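Local coordinates for Pdx2 protein (Plasmodium falciparum, PDB 2ABW) that hydrolyses glutamine to glutamate and ammonia, the ammonia being channelled to the Pdx1 synthase subunit for the making of pyridoxal 5'-phosphate (vitamin B6), at residues H21-Q26 against L30-V35; R36-L41 against Y69-H74; I137-S142 against Q206-E211; I182-Q187 against L191-H196. One frame throughout, in Å; residues are numbered along the deposited sequence.

In the fold
The four contacts form a chain of neighbours: interaction 2 touches 1, 1 touches 3, and 3 touches 4. Interactions 1 and 2 follow in series: strand 30-35 runs into helix 38-42, and their centres lie about 19 Å apart. Helix 204-219 also packs on interaction 1, the backbone O of Gln206 against Phe22 and Leu25, and Tyr210 against Leu30. Interactions 3 and 4, with centres about 12 Å apart, meet through a hydrogen bond between Tyr208 OH and Glu186 OE1. Interaction 4 holds His196 of the charge relay, and its Val194 side chain is about 7 Å from that of the nucleophile Cys87; the side chain of Phe22 is about 8 Å from that of Glu198. Interactions 2 and 3 lie away from these sites.

Interaction 1. Residues H21-Q26 against L30-V35; sequences HFIKLQ and LNIIQV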
loop_
_atom_site.group_PDB
_atom_site.type_symbol
_atom_site.label_atom_id
_atom_site.label_comp_id
_atom_site.label_asym_id
_atom_site.label_seq_id
_atom_site.Cartn_x
_atom_site.Cartn_y
_atom_site.Cartn_z
ATOM N N HIS A 21 -1.703 12.770 6.305
ATOM C CA HIS A 21 -0.266 12.574 6.112
ATOM C C HIS A 21 0.239 12.988 4.724
ATOM O O HIS A 21 1.365 13.452 4.610
ATOM C CB HIS A 21 0.170 11.158 6.440
ATOM C CG HIS A 21 1.181 11.101 7.527
ATOM N ND1 HIS A 21 0.794 11.268 8.826
ATOM C CD2 HIS A 21 2.488 10.760 7.545
ATOM C CE1 HIS A 21 1.851 11.055 9.616
ATOM N NE2 HIS A 21 2.909 10.838 8.855
ATOM N N PHE A 22 -0.606 12.902 3.693
ATOM C CA PHE A 22 -0.200 13.500 2.447
ATOM C C PHE A 22 -0.322 15.026 2.423
ATOM O O PHE A 22 0.439 15.712 1.835
ATOM C CB PHE A 22 -1.059 12.929 1.328
ATOM C CG PHE A 22 -0.556 11.581 0.801
ATOM C CD1 PHE A 22 0.349 11.532 -0.196
ATOM C CD2 PHE A 22 -1.058 10.388 1.340
ATOM C CE1 PHE A 22 0.848 10.272 -0.635
ATOM C CE2 PHE A 22 -0.590 9.157 0.906
ATOM C CZ PHE A 22 0.313 9.079 -0.101
ATOM N N ILE A 23 -1.382 15.549 3.046
ATOM C CA ILE A 23 -1.526 17.004 3.171
ATOM C C ILE A 23 -0.334 17.583 3.896
ATOM O O ILE A 23 0.062 18.684 3.548
ATOM C CB ILE A 23 -2.837 17.349 3.834
ATOM C CG1 ILE A 23 -3.999 16.913 2.901
ATOM C CG2 ILE A 23 -2.902 18.843 4.070
ATOM C CD1 ILE A 23 -3.932 17.422 1.500
ATOM N N LYS A 24 0.273 16.844 4.826
ATOM C CA LYS A 24 1.419 17.340 5.565
ATOM C C LYS A 24 2.641 17.561 4.643
ATOM O O LYS A 24 3.613 18.228 5.044
ATOM C CB LYS A 24 1.889 16.381 6.628
ATOM C CG LYS A 24 1.070 16.308 7.838
ATOM C CD LYS A 24 1.645 15.209 8.807
ATOM C CE LYS A 24 2.873 15.687 9.532
ATOM N NZ LYS A 24 3.236 14.720 10.756
ATOM N N LEU A 25 2.652 16.939 3.509
ATOM C CA LEU A 25 3.698 17.198 2.509
ATOM C C LEU A 25 3.726 18.655 2.051
ATOM O O LEU A 25 4.774 19.152 1.591
ATOM C CB LEU A 25 3.574 16.329 1.267
ATOM C CG LEU A 25 3.727 14.770 1.469
ATOM C CD1 LEU A 25 3.312 13.963 0.213
ATOM C CD2 LEU A 25 5.133 14.501 1.999
ATOM N N GLN A 26 2.588 19.338 2.111
ATOM C CA GLN A 26 2.498 20.740 1.687
ATOM C C GLN A 26 2.919 20.979 0.260
ATOM O O GLN A 26 3.504 22.014 -0.023
ATOM C CB GLN A 26 3.238 21.631 2.683
ATOM C CG GLN A 26 2.609 21.528 4.128
ATOM C CD GLN A 26 1.230 22.163 4.113
ATOM O OE1 GLN A 26 1.111 23.375 3.942
ATOM N NE2 GLN A 26 0.176 21.354 4.183
ATOM N N LEU A 30 -0.434 18.974 -5.405
ATOM C CA LEU A 30 -1.104 17.762 -4.928
ATOM C C LEU A 30 -2.496 18.004 -4.322
ATOM O O LEU A 30 -2.677 18.745 -3.335
ATOM C CB LEU A 30 -0.226 17.093 -3.864
ATOM C CG LEU A 30 -0.763 15.812 -3.251
ATOM C CD1 LEU A 30 -1.004 14.776 -4.393
ATOM C CD2 LEU A 30 0.254 15.202 -2.282
ATOM N N ASN A 31 -3.474 17.235 -4.875
ATOM C CA ASN A 31 -4.816 17.133 -4.377
ATOM C C ASN A 31 -5.050 15.718 -3.871
ATOM O O ASN A 31 -4.629 14.790 -4.577
ATOM C CB ASN A 31 -5.720 17.193 -5.614
ATOM C CG ASN A 31 -5.541 18.471 -6.415
ATOM O OD1 ASN A 31 -5.471 19.589 -5.856
ATOM N ND2 ASN A 31 -5.339 18.296 -7.719
ATOM N N ILE A 32 -5.762 15.562 -2.760
ATOM C CA ILE A 32 -6.127 14.209 -2.273
ATOM C C ILE A 32 -7.596 14.057 -2.271
ATOM O O ILE A 32 -8.329 14.959 -1.897
ATOM C CB ILE A 32 -5.592 13.966 -0.852
ATOM C CG1 ILE A 32 -4.086 14.237 -0.738
ATOM C CG2 ILE A 32 -5.929 12.583 -0.388
ATOM C CD1 ILE A 32 -3.180 13.246 -1.470
ATOM N N ILE A 33 -8.062 12.885 -2.746
ATOM C CA ILE A 33 -9.501 12.614 -2.704
ATOM C C ILE A 33 -9.809 11.317 -2.078
ATOM O O ILE A 33 -8.986 10.441 -2.087
ATOM C CB ILE A 33 -10.143 12.678 -4.133
ATOM C CG1 ILE A 33 -9.687 11.571 -5.041
ATOM C CG2 ILE A 33 -9.857 14.024 -4.805
ATOM C CD1 ILE A 33 -10.503 11.448 -6.324
ATOM N N GLN A 34 -11.002 11.196 -1.488
ATOM C CA GLN A 34 -11.463 9.913 -1.065
ATOM C C GLN A 34 -11.842 9.166 -2.311
ATOM O O GLN A 34 -12.363 9.748 -3.297
ATOM C CB GLN A 34 -12.710 10.028 -0.194
ATOM C CG GLN A 34 -12.524 10.588 1.167
ATOM C CD GLN A 34 -13.871 10.576 1.929
ATOM O OE1 GLN A 34 -14.648 9.618 1.813
ATOM N NE2 GLN A 34 -14.117 11.613 2.706
ATOM N N VAL A 35 -11.679 7.852 -2.284
ATOM C CA VAL A 35 -12.173 6.989 -3.370
ATOM C C VAL A 35 -13.169 5.977 -2.794
ATOM O O VAL A 35 -12.862 5.200 -1.910
ATOM C CB VAL A 35 -11.047 6.253 -4.061
ATOM C CG1 VAL A 35 -11.539 5.159 -4.993
ATOM C CG2 VAL A 35 -10.099 7.319 -4.709
#
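Phe22 and Ile32 mark the closest backbone approach, their CA atoms 7.6 Å apart, as helix 16-23 passes beside strand 30-35. No hydrogen bond crosses between the segments; the contact is side chain against side chain. Ile32 is central: its CD1 lies 3.5 Å from Phe22 CB and stays close to the start of the ring, the two side chains crossing at about a right angle. With CG1 beside its own backbone N (chi1 -53°), Ile32 also offers CG1 to Ile23 CD1 at 3.9 Å, where the two isoleucines run past each other in opposite directions. Leu30 adds its CD2 methyl, 4.1 Å from Leu25 CD1 and 4.2 Å from Phe22 CD1. A type I turn runs from Ile23 to Gln26, and Ile23 O takes two donors from opposite faces of its carbonyl plane, Gln26 N at 3.0 Å and Gln26 NE2 at 2.7 Å. Strand 4-9, helix 16-23 and strand 30-35 form a beta-alpha-beta unit, and Phe22 reaches on to Val48 and Gln206. Apolar packing thus joins helix and strand at the protein surface, with Phe22 its buried member, while the Gln26 bonds to Ile23 O brace the turn.

Interaction 2. Residues R36-L41 against Y69-H74; sequences RNVHDL and YNALVH
Asp40 OD2 accepts the backbone N-H of Arg36 at 2.8 Å through its anti lone pair, the one away from the other carboxylate oxygen. That other oxygen, Asp40 OD1, forms a salt bridge with Arg36 NH2 at 2.9 Å, so the carboxylate is gripped at both ends by a single residue. Asn37 stands at the N-cap of helix 38-42: its OD1 accepts from Asp40 N at 3.0 Å, the N-H pointing almost straight at it (170°). These bonds shape the start of the helix, and its hydrophobic side chains then meet helix 63-77. Across the contact Val38 and Ala71 are the closest pair in the backbone. Val38 CG1 lies 3.6 Å from Ala71 CB, a methyl that also meets Leu41 CD2 at 3.9 Å, so one methyl serves both side chains. Leu41 points its branch across with CG anti to the backbone N (chi1 180°), which brings CD2 to 3.8 Å from Leu72 CD2 and CD1 to 4.0 Å from the same Leu72 methyl. Leu41 and Leu72 both also touch Leu47 of strand 46-49, and Leu41 packs on Phe75. The small side chain at Ala71 is consistent with the close approach, 6.6 Å between the CA atoms of Val38 and Ala71. The polar bonds lie within 36-41, at the helix start, while across the contact no hydrogen bond forms and apolar packing joins the two segments.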
loop_
_atom_site.group_PDB
_atom_site.type_symbol
_atom_site.label_atom_id
_atom_site.label_comp_id
_atom_site.label_asym_id
_atom_site.label_seq_id
_atom_site.Cartn_x
_atom_site.Cartn_y
_atom_site.Cartn_z
ATOM N N ARG A 36 -14.388 6.073 -3.257
ATOM C CA ARG A 36 -15.482 5.256 -2.760
ATOM C C ARG A 36 -16.147 4.494 -3.894
ATOM O O ARG A 36 -16.992 3.658 -3.654
ATOM C CB ARG A 36 -16.503 6.225 -2.168
ATOM C CG ARG A 36 -16.021 7.123 -1.090
ATOM C CD ARG A 36 -16.926 8.361 -1.071
ATOM N NE ARG A 36 -16.545 9.270 -2.189
ATOM C CZ ARG A 36 -17.371 10.037 -2.878
ATOM N NH1 ARG A 36 -18.679 10.016 -2.646
ATOM N NH2 ARG A 36 -16.911 10.844 -3.821
ATOM N N ASN A 37 -15.784 4.812 -5.146
ATOM C CA ASN A 37 -16.467 4.236 -6.289
ATOM C C ASN A 37 -15.621 4.408 -7.533
ATOM O O ASN A 37 -14.551 5.036 -7.481
ATOM C CB ASN A 37 -17.835 4.879 -6.434
ATOM C CG ASN A 37 -17.770 6.350 -6.585
ATOM O OD1 ASN A 37 -17.085 6.851 -7.414
ATOM N ND2 ASN A 37 -18.572 7.080 -5.801
ATOM N N VAL A 38 -16.072 3.870 -8.654
ATOM C CA VAL A 38 -15.310 3.886 -9.894
ATOM C C VAL A 38 -15.165 5.298 -10.494
ATOM O O VAL A 38 -14.158 5.585 -11.147
ATOM C CB VAL A 38 -15.871 2.907 -10.936
ATOM C CG1 VAL A 38 -15.848 1.472 -10.447
ATOM C CG2 VAL A 38 -17.292 3.269 -11.322
ATOM N N HIS A 39 -16.148 6.165 -10.265
ATOM C CA HIS A 39 -16.037 7.581 -10.725
ATOM C C HIS A 39 -14.815 8.250 -10.038
ATOM O O HIS A 39 -13.967 8.829 -10.670
ATOM C CB HIS A 39 -17.295 8.326 -10.373
ATOM C CG HIS A 39 -17.294 9.730 -10.878
ATOM N ND1 HIS A 39 -17.284 10.820 -10.033
ATOM C CD2 HIS A 39 -17.246 10.231 -12.140
ATOM C CE1 HIS A 39 -17.176 11.925 -10.744
ATOM N NE2 HIS A 39 -17.194 11.608 -12.027
ATOM N N ASP A 40 -14.747 8.110 -8.726
ATOM C CA ASP A 40 -13.657 8.670 -7.959
ATOM C C ASP A 40 -12.314 8.089 -8.468
ATOM O O ASP A 40 -11.312 8.782 -8.625
ATOM C CB ASP A 40 -13.716 8.350 -6.473
ATOM C CG ASP A 40 -14.924 8.897 -5.742
ATOM O OD1 ASP A 40 -15.440 10.010 -6.151
ATOM O OD2 ASP A 40 -15.334 8.256 -4.700
ATOM N N LEU A 41 -12.328 6.756 -8.681
ATOM C CA LEU A 41 -11.060 6.043 -9.099
ATOM C C LEU A 41 -10.605 6.607 -10.386
ATOM O O LEU A 41 -9.417 6.735 -10.584
ATOM C CB LEU A 41 -11.321 4.550 -9.187
ATOM C CG LEU A 41 -10.111 3.732 -9.609
ATOM C CD1 LEU A 41 -9.010 3.879 -8.488
ATOM C CD2 LEU A 41 -10.509 2.311 -9.801
ATOM N N TYR A 69 -13.931 -3.793 -7.524
ATOM C CA TYR A 69 -12.852 -4.781 -7.560
ATOM C C TYR A 69 -12.304 -4.853 -9.002
ATOM O O TYR A 69 -11.116 -4.731 -9.268
ATOM C CB TYR A 69 -13.345 -6.143 -7.163
ATOM C CG TYR A 69 -12.318 -7.196 -7.315
ATOM C CD1 TYR A 69 -11.280 -7.376 -6.409
ATOM C CD2 TYR A 69 -12.326 -8.012 -8.415
ATOM C CE1 TYR A 69 -10.297 -8.355 -6.553
ATOM C CE2 TYR A 69 -11.282 -8.951 -8.618
ATOM C CZ TYR A 69 -10.325 -9.165 -7.689
ATOM O OH TYR A 69 -9.304 -10.094 -7.884
ATOM N N ASN A 70 -13.210 -5.054 -9.953
ATOM C CA ASN A 70 -12.747 -5.229 -11.383
ATOM C C ASN A 70 -12.084 -3.933 -11.858
ATOM O O ASN A 70 -11.061 -4.000 -12.550
ATOM C CB ASN A 70 -13.882 -5.549 -12.240
ATOM C CG ASN A 70 -14.484 -6.937 -11.947
ATOM O OD1 ASN A 70 -13.769 -7.796 -11.574
ATOM N ND2 ASN A 70 -15.748 -7.125 -12.223
ATOM N N ALA A 71 -12.584 -2.768 -11.442
ATOM C CA ALA A 71 -11.956 -1.510 -11.851
ATOM C C ALA A 71 -10.566 -1.354 -11.231
ATOM O O ALA A 71 -9.627 -0.838 -11.862
ATOM C CB ALA A 71 -12.876 -0.297 -11.531
ATOM N N LEU A 72 -10.424 -1.771 -9.979
ATOM C CA LEU A 72 -9.100 -1.748 -9.285
ATOM C C LEU A 72 -8.094 -2.670 -9.985
ATOM O O LEU A 72 -6.984 -2.301 -10.206
ATOM C CB LEU A 72 -9.278 -2.033 -7.792
ATOM C CG LEU A 72 -10.003 -0.949 -7.030
ATOM C CD1 LEU A 72 -10.394 -1.418 -5.626
ATOM C CD2 LEU A 72 -9.086 0.257 -6.888
ATOM N N VAL A 73 -8.546 -3.851 -10.373
ATOM C CA VAL A 73 -7.682 -4.787 -11.062
ATOM C C VAL A 73 -7.232 -4.150 -12.327
ATOM O O VAL A 73 -6.064 -4.262 -12.725
ATOM C CB VAL A 73 -8.383 -6.166 -11.227
ATOM C CG1 VAL A 73 -7.546 -7.067 -12.193
ATOM C CG2 VAL A 73 -8.549 -6.839 -9.879
ATOM N N HIS A 74 -8.165 -3.574 -13.082
ATOM C CA HIS A 74 -7.811 -2.924 -14.329
ATOM C C HIS A 74 -6.819 -1.755 -14.102
ATOM O O HIS A 74 -5.859 -1.540 -14.864
ATOM C CB HIS A 74 -9.074 -2.509 -15.066
ATOM C CG HIS A 74 -8.842 -1.656 -16.272
ATOM N ND1 HIS A 74 -8.967 -0.286 -16.203
ATOM C CD2 HIS A 74 -8.617 -1.957 -17.563
ATOM C CE1 HIS A 74 -8.806 0.216 -17.408
ATOM N NE2 HIS A 74 -8.461 -0.771 -18.219
#

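Interaction 3. Residues I137-S142 against Q206-E211; sequences IISDSS and QQYFYE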
loop_
_atom_site.group_PDB
_atom_site.type_symbol
_atom_site.label_atom_id
_atom_site.label_comp_id
_atom_site.label_asym_id
_atom_site.label_seq_id
_atom_site.Cartn_x
_atom_site.Cartn_y
_atom_site.Cartn_z
ATOM N N ILE A 137 16.721 1.151 4.425
ATOM C CA ILE A 137 16.031 1.427 3.216
ATOM C C ILE A 137 16.970 1.393 2.001
ATOM O O ILE A 137 18.013 2.058 2.001
ATOM C CB ILE A 137 15.311 2.767 3.268
ATOM C CG1 ILE A 137 14.317 2.854 4.463
ATOM C CG2 ILE A 137 14.594 3.003 1.935
ATOM C CD1 ILE A 137 13.537 4.175 4.663
ATOM N N ILE A 138 16.654 0.569 1.058
ATOM C CA ILE A 138 17.461 0.333 -0.107
ATOM C C ILE A 138 16.950 1.165 -1.227
ATOM O O ILE A 138 16.091 0.773 -2.010
ATOM C CB ILE A 138 17.478 -1.121 -0.512
ATOM C CG1 ILE A 138 17.972 -1.986 0.665
ATOM C CG2 ILE A 138 18.395 -1.330 -1.763
ATOM C CD1 ILE A 138 16.848 -2.479 1.524
ATOM N N SER A 139 17.425 2.433 -1.206
ATOM C CA SER A 139 16.896 3.467 -2.146
ATOM C C SER A 139 17.883 4.592 -2.238
ATOM O O SER A 139 18.654 4.802 -1.322
ATOM C CB SER A 139 15.563 4.027 -1.636
ATOM O OG SER A 139 14.964 4.969 -2.535
ATOM N N ASP A 140 17.822 5.313 -3.369
ATOM C CA ASP A 140 18.605 6.533 -3.566
ATOM C C ASP A 140 17.619 7.743 -3.470
ATOM O O ASP A 140 18.041 8.893 -3.641
ATOM C CB ASP A 140 19.228 6.579 -4.906
ATOM C CG ASP A 140 20.109 5.432 -5.187
ATOM O OD1 ASP A 140 20.900 5.080 -4.279
ATOM O OD2 ASP A 140 20.026 4.903 -6.333
ATOM N N SER A 141 16.360 7.524 -3.112
ATOM C CA SER A 141 15.382 8.644 -3.135
ATOM C C SER A 141 15.677 9.638 -2.013
ATOM O O SER A 141 16.006 9.248 -0.877
ATOM C CB SER A 141 13.974 8.137 -2.913
ATOM O OG SER A 141 13.072 9.233 -2.670
ATOM N N SER A 142 15.569 10.958 -2.295
ATOM C CA SER A 142 15.663 11.921 -1.224
ATOM C C SER A 142 14.537 11.931 -0.205
ATOM O O SER A 142 14.670 12.618 0.837
ATOM C CB SER A 142 15.792 13.357 -1.835
ATOM O OG SER A 142 14.611 13.663 -2.470
ATOM N N GLN A 206 5.062 8.718 2.114
ATOM C CA GLN A 206 4.135 9.548 1.376
ATOM C C GLN A 206 4.853 10.338 0.285
ATOM O O GLN A 206 4.403 10.435 -0.887
ATOM C CB GLN A 206 3.379 10.532 2.305
ATOM C CG GLN A 206 2.370 9.810 3.197
ATOM C CD GLN A 206 2.933 9.184 4.440
ATOM O OE1 GLN A 206 4.091 9.390 4.728
ATOM N NE2 GLN A 206 2.079 8.473 5.197
ATOM N N GLN A 207 5.965 10.914 0.615
ATOM C CA GLN A 207 6.771 11.664 -0.344
ATOM C C GLN A 207 7.244 10.768 -1.459
ATOM O O GLN A 207 7.174 11.146 -2.641
ATOM C CB GLN A 207 7.918 12.310 0.380
ATOM C CG GLN A 207 8.675 13.207 -0.625
ATOM C CD GLN A 207 9.887 13.908 -0.014
ATOM O OE1 GLN A 207 10.203 13.752 1.189
ATOM N NE2 GLN A 207 10.560 14.641 -0.825
ATOM N N TYR A 208 7.726 9.585 -1.134
ATOM C CA TYR A 208 8.195 8.618 -2.135
ATOM C C TYR A 208 7.062 8.225 -3.069
ATOM O O TYR A 208 7.203 8.171 -4.300
ATOM C CB TYR A 208 8.696 7.380 -1.454
ATOM C CG TYR A 208 9.305 6.393 -2.372
ATOM C CD1 TYR A 208 10.548 6.653 -2.962
ATOM C CD2 TYR A 208 8.718 5.221 -2.664
ATOM C CE1 TYR A 208 11.128 5.717 -3.810
ATOM C CE2 TYR A 208 9.316 4.280 -3.455
ATOM C CZ TYR A 208 10.514 4.526 -4.031
ATOM O OH TYR A 208 11.190 3.623 -4.887
ATOM N N PHE A 209 5.913 7.944 -2.487
ATOM C CA PHE A 209 4.753 7.526 -3.345
ATOM C C PHE A 209 4.320 8.726 -4.199
ATOM O O PHE A 209 4.000 8.539 -5.382
ATOM C CB PHE A 209 3.587 7.008 -2.533
ATOM C CG PHE A 209 2.472 6.473 -3.403
ATOM C CD1 PHE A 209 2.731 5.335 -4.197
ATOM C CD2 PHE A 209 1.210 7.012 -3.454
ATOM C CE1 PHE A 209 1.760 4.863 -5.039
ATOM C CE2 PHE A 209 0.245 6.511 -4.288
ATOM C CZ PHE A 209 0.535 5.478 -5.070
ATOM N N TYR A 210 4.308 9.934 -3.679
ATOM C CA TYR A 210 3.976 11.102 -4.500
ATOM C C TYR A 210 4.926 11.165 -5.724
ATOM O O TYR A 210 4.470 11.372 -6.866
ATOM C CB TYR A 210 4.103 12.356 -3.672
ATOM C CG TYR A 210 3.979 13.562 -4.528
ATOM C CD1 TYR A 210 2.770 14.049 -4.955
ATOM C CD2 TYR A 210 5.096 14.217 -5.030
ATOM C CE1 TYR A 210 2.685 15.152 -5.798
ATOM C CE2 TYR A 210 5.024 15.310 -5.867
ATOM C CZ TYR A 210 3.814 15.762 -6.309
ATOM O OH TYR A 210 3.632 16.868 -7.167
ATOM N N GLU A 211 6.224 11.060 -5.508
ATOM C CA GLU A 211 7.179 11.135 -6.593
ATOM C C GLU A 211 6.928 10.004 -7.598
ATOM O O GLU A 211 7.034 10.258 -8.806
ATOM C CB GLU A 211 8.570 11.087 -6.016
ATOM C CG GLU A 211 8.988 12.348 -5.355
ATOM C CD GLU A 211 9.220 13.506 -6.293
ATOM O OE1 GLU A 211 9.543 13.279 -7.465
ATOM O OE2 GLU A 211 9.126 14.667 -5.895
HETATM O O HOH W 1 13.893 3.463 -4.545
HETATM O O HOH W 2 13.192 14.025 2.681
#
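Tyr208 presents a ring edge to Ser141, while Ser139 approaches the ring obliquely. Ser141 OG lies at the edge, near the plane, 3.6 Å from Tyr208 CD1, while its CB stands 3.7 Å from the same carbon and about as far from CE1. Ser141 OG is hydrogen-bonded to Ala143 N, and no hydrogen bond links it to the tyrosine; it meets the ring as a packing contact. Ser139 OG is more distant, 4.1 Å from Tyr208 CE1. Tyr208 has CG anti to the backbone N (chi1 -175°), which sends the ring out toward the loop, its OH within reach of a water shared with Ser139. This water joins the polar ends: it donates to Tyr208 OH at 2.7 Å and is bonded to Ser139 OG at 2.7 Å. Ser139 OG also accepts from Ser141 N at 3.0 Å and 162°, an ST turn that holds the loop in the bend presented to the ring. The contact thus lays the loop between strands 130-137 and 149-153 on helix 204-219. Tyr208 also touches Leu169 of strand 167-174 and the Phe144 ring, and its OH bonds to Glu186 of strand 180-187, tying helix to sheet.

Interaction 4. Residues I182-Q187 against L191-H196; sequences IAAVEQ and LGTVFH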
loop_
_atom_site.group_PDB
_atom_site.type_symbol
_atom_site.label_atom_id
_atom_site.label_comp_id
_atom_site.label_asym_id
_atom_site.label_seq_id
_atom_site.Cartn_x
_atom_site.Cartn_y
_atom_site.Cartn_z
ATOM N N ILE A 182 11.095 -8.096 6.101
ATOM C CA ILE A 182 10.801 -7.218 4.967
ATOM C C ILE A 182 9.639 -6.308 5.339
ATOM O O ILE A 182 8.548 -6.781 5.629
ATOM C CB ILE A 182 10.451 -8.042 3.722
ATOM C CG1 ILE A 182 11.629 -8.954 3.346
ATOM C CG2 ILE A 182 10.042 -7.112 2.520
ATOM C CD1 ILE A 182 11.327 -9.934 2.191
ATOM N N ALA A 183 9.907 -4.993 5.311
ATOM C CA ALA A 183 8.937 -3.986 5.662
ATOM C C ALA A 183 8.214 -3.352 4.447
ATOM O O ALA A 183 7.086 -2.916 4.581
ATOM C CB ALA A 183 9.587 -2.890 6.563
ATOM N N ALA A 184 8.922 -3.223 3.332
ATOM C CA ALA A 184 8.398 -2.546 2.150
ATOM C C ALA A 184 8.968 -3.200 0.941
ATOM O O ALA A 184 10.136 -3.612 0.855
ATOM C CB ALA A 184 8.774 -1.125 2.194
ATOM N N VAL A 185 8.091 -3.381 -0.056
ATOM C CA VAL A 185 8.479 -3.929 -1.364
ATOM C C VAL A 185 7.908 -3.052 -2.456
ATOM O O VAL A 185 6.889 -2.363 -2.238
ATOM C CB VAL A 185 7.952 -5.374 -1.568
ATOM C CG1 VAL A 185 8.750 -6.330 -0.641
ATOM C CG2 VAL A 185 6.467 -5.550 -1.355
ATOM N N GLU A 186 8.523 -3.120 -3.615
ATOM C CA GLU A 186 8.034 -2.368 -4.762
ATOM C C GLU A 186 8.156 -3.251 -5.986
ATOM O O GLU A 186 9.200 -3.891 -6.213
ATOM C CB GLU A 186 8.857 -1.066 -4.885
ATOM C CG GLU A 186 8.291 -0.100 -5.968
ATOM C CD GLU A 186 8.905 1.296 -5.866
ATOM O OE1 GLU A 186 9.972 1.433 -5.198
ATOM O OE2 GLU A 186 8.436 2.216 -6.515
ATOM N N GLN A 187 7.150 -3.261 -6.832
ATOM C CA GLN A 187 7.189 -4.099 -8.048
ATOM C C GLN A 187 6.419 -3.316 -9.115
ATOM O O GLN A 187 5.229 -3.111 -8.935
ATOM C CB GLN A 187 6.518 -5.453 -7.869
ATOM C CG GLN A 187 6.692 -6.340 -9.119
ATOM C CD GLN A 187 6.117 -7.667 -8.953
ATOM O OE1 GLN A 187 5.602 -8.024 -7.865
ATOM N NE2 GLN A 187 6.132 -8.445 -10.068
ATOM N N LEU A 191 3.536 -0.476 -4.687
ATOM C CA LEU A 191 4.315 -0.321 -3.492
ATOM C C LEU A 191 3.547 -0.932 -2.400
ATOM O O LEU A 191 2.330 -0.746 -2.273
ATOM C CB LEU A 191 4.511 1.183 -3.195
ATOM C CG LEU A 191 5.144 1.611 -1.896
ATOM C CD1 LEU A 191 6.642 1.147 -1.873
ATOM C CD2 LEU A 191 5.049 3.118 -1.722
ATOM N N GLY A 192 4.195 -1.675 -1.518
ATOM C CA GLY A 192 3.531 -2.299 -0.409
ATOM C C GLY A 192 4.357 -2.115 0.871
ATOM O O GLY A 192 5.567 -2.338 0.866
ATOM N N THR A 193 3.662 -1.762 1.959
ATOM C CA THR A 193 4.285 -1.595 3.295
ATOM C C THR A 193 3.483 -2.306 4.320
ATOM O O THR A 193 2.231 -2.359 4.235
ATOM C CB THR A 193 4.393 -0.107 3.615
ATOM O OG1 THR A 193 3.102 0.550 3.485
ATOM C CG2 THR A 193 5.449 0.565 2.692
ATOM N N VAL A 194 4.169 -2.974 5.257
ATOM C CA VAL A 194 3.456 -3.724 6.300
ATOM C C VAL A 194 3.101 -2.873 7.513
ATOM O O VAL A 194 2.376 -3.318 8.433
ATOM C CB VAL A 194 4.256 -4.955 6.738
ATOM C CG1 VAL A 194 4.680 -5.836 5.532
ATOM C CG2 VAL A 194 5.539 -4.502 7.513
ATOM N N PHE A 195 3.692 -1.714 7.605
ATOM C CA PHE A 195 3.594 -0.775 8.759
ATOM C C PHE A 195 2.518 0.281 8.500
ATOM O O PHE A 195 1.893 0.307 7.437
ATOM C CB PHE A 195 4.960 -0.152 9.059
ATOM C CG PHE A 195 5.661 0.464 7.860
ATOM C CD1 PHE A 195 5.447 1.783 7.517
ATOM C CD2 PHE A 195 6.550 -0.281 7.116
ATOM C CE1 PHE A 195 6.093 2.354 6.445
ATOM C CE2 PHE A 195 7.200 0.283 6.049
ATOM C CZ PHE A 195 6.985 1.601 5.699
ATOM N N HIS A 196 2.312 1.113 9.495
ATOM C CA HIS A 196 1.352 2.221 9.469
ATOM C C HIS A 196 2.067 3.530 9.257
ATOM O O HIS A 196 2.474 4.188 10.203
ATOM C CB HIS A 196 0.600 2.267 10.806
ATOM C CG HIS A 196 -0.507 1.297 10.866
ATOM N ND1 HIS A 196 -1.793 1.637 10.518
ATOM C CD2 HIS A 196 -0.528 -0.015 11.193
ATOM C CE1 HIS A 196 -2.570 0.575 10.674
ATOM N NE2 HIS A 196 -1.821 -0.453 11.051
#
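Strands 182-187 and 191-193 run antiparallel (171°, axes 4.8 Å apart) as a hairpin, with Val185 and Gly192 the hydrogen-bonded pair between the non-hydrogen-bonded pairs Ala184-Thr193 and Glu186-Leu191. Val185 N donates to Gly192 O, and Gly192 N to Val185 O, both at 2.9 Å. Past the strand end, Val194 N still donates to Ala183 O at 3.0 Å, and the same carbonyl receives a CA-H...O contact from Thr193 CA at 3.4 Å. Ala183 and Ala184 form a classic beta bulge facing Ala170 of strand 167-174. Val185 lies on the opposite face of the sheet from Ala184, Glu186, Leu191 and Thr193. On that shared face Ala184 CB meets Thr193 CG2 at 3.8 Å, and Leu191 CD1 folds in toward Val185 O at 3.5 Å. Phe195 swings its CG into the position between backbone N and carbonyl carbon (chi1 51°), which folds the ring back so that Thr193 CB lies above one face, offset toward the rim, and CE2 stands 4.0 Å from Ala183 CB. Beyond the segments, the ring meets Phe205 edge-to-face, and Thr193 OG1 bonds to Thr86 OG1 and Trp84 NE1 of strand 83-86, which leads into the nucleophile Cys87. His196, a charge-relay residue, follows directly and bonds through ND1 to Glu198. Backbone bonds thus continue to Val194, just before Phe195 packs back on the hairpin; the paired strands lead straight into His196, whose side chain touches Cys87, consistent with its charge-relay role.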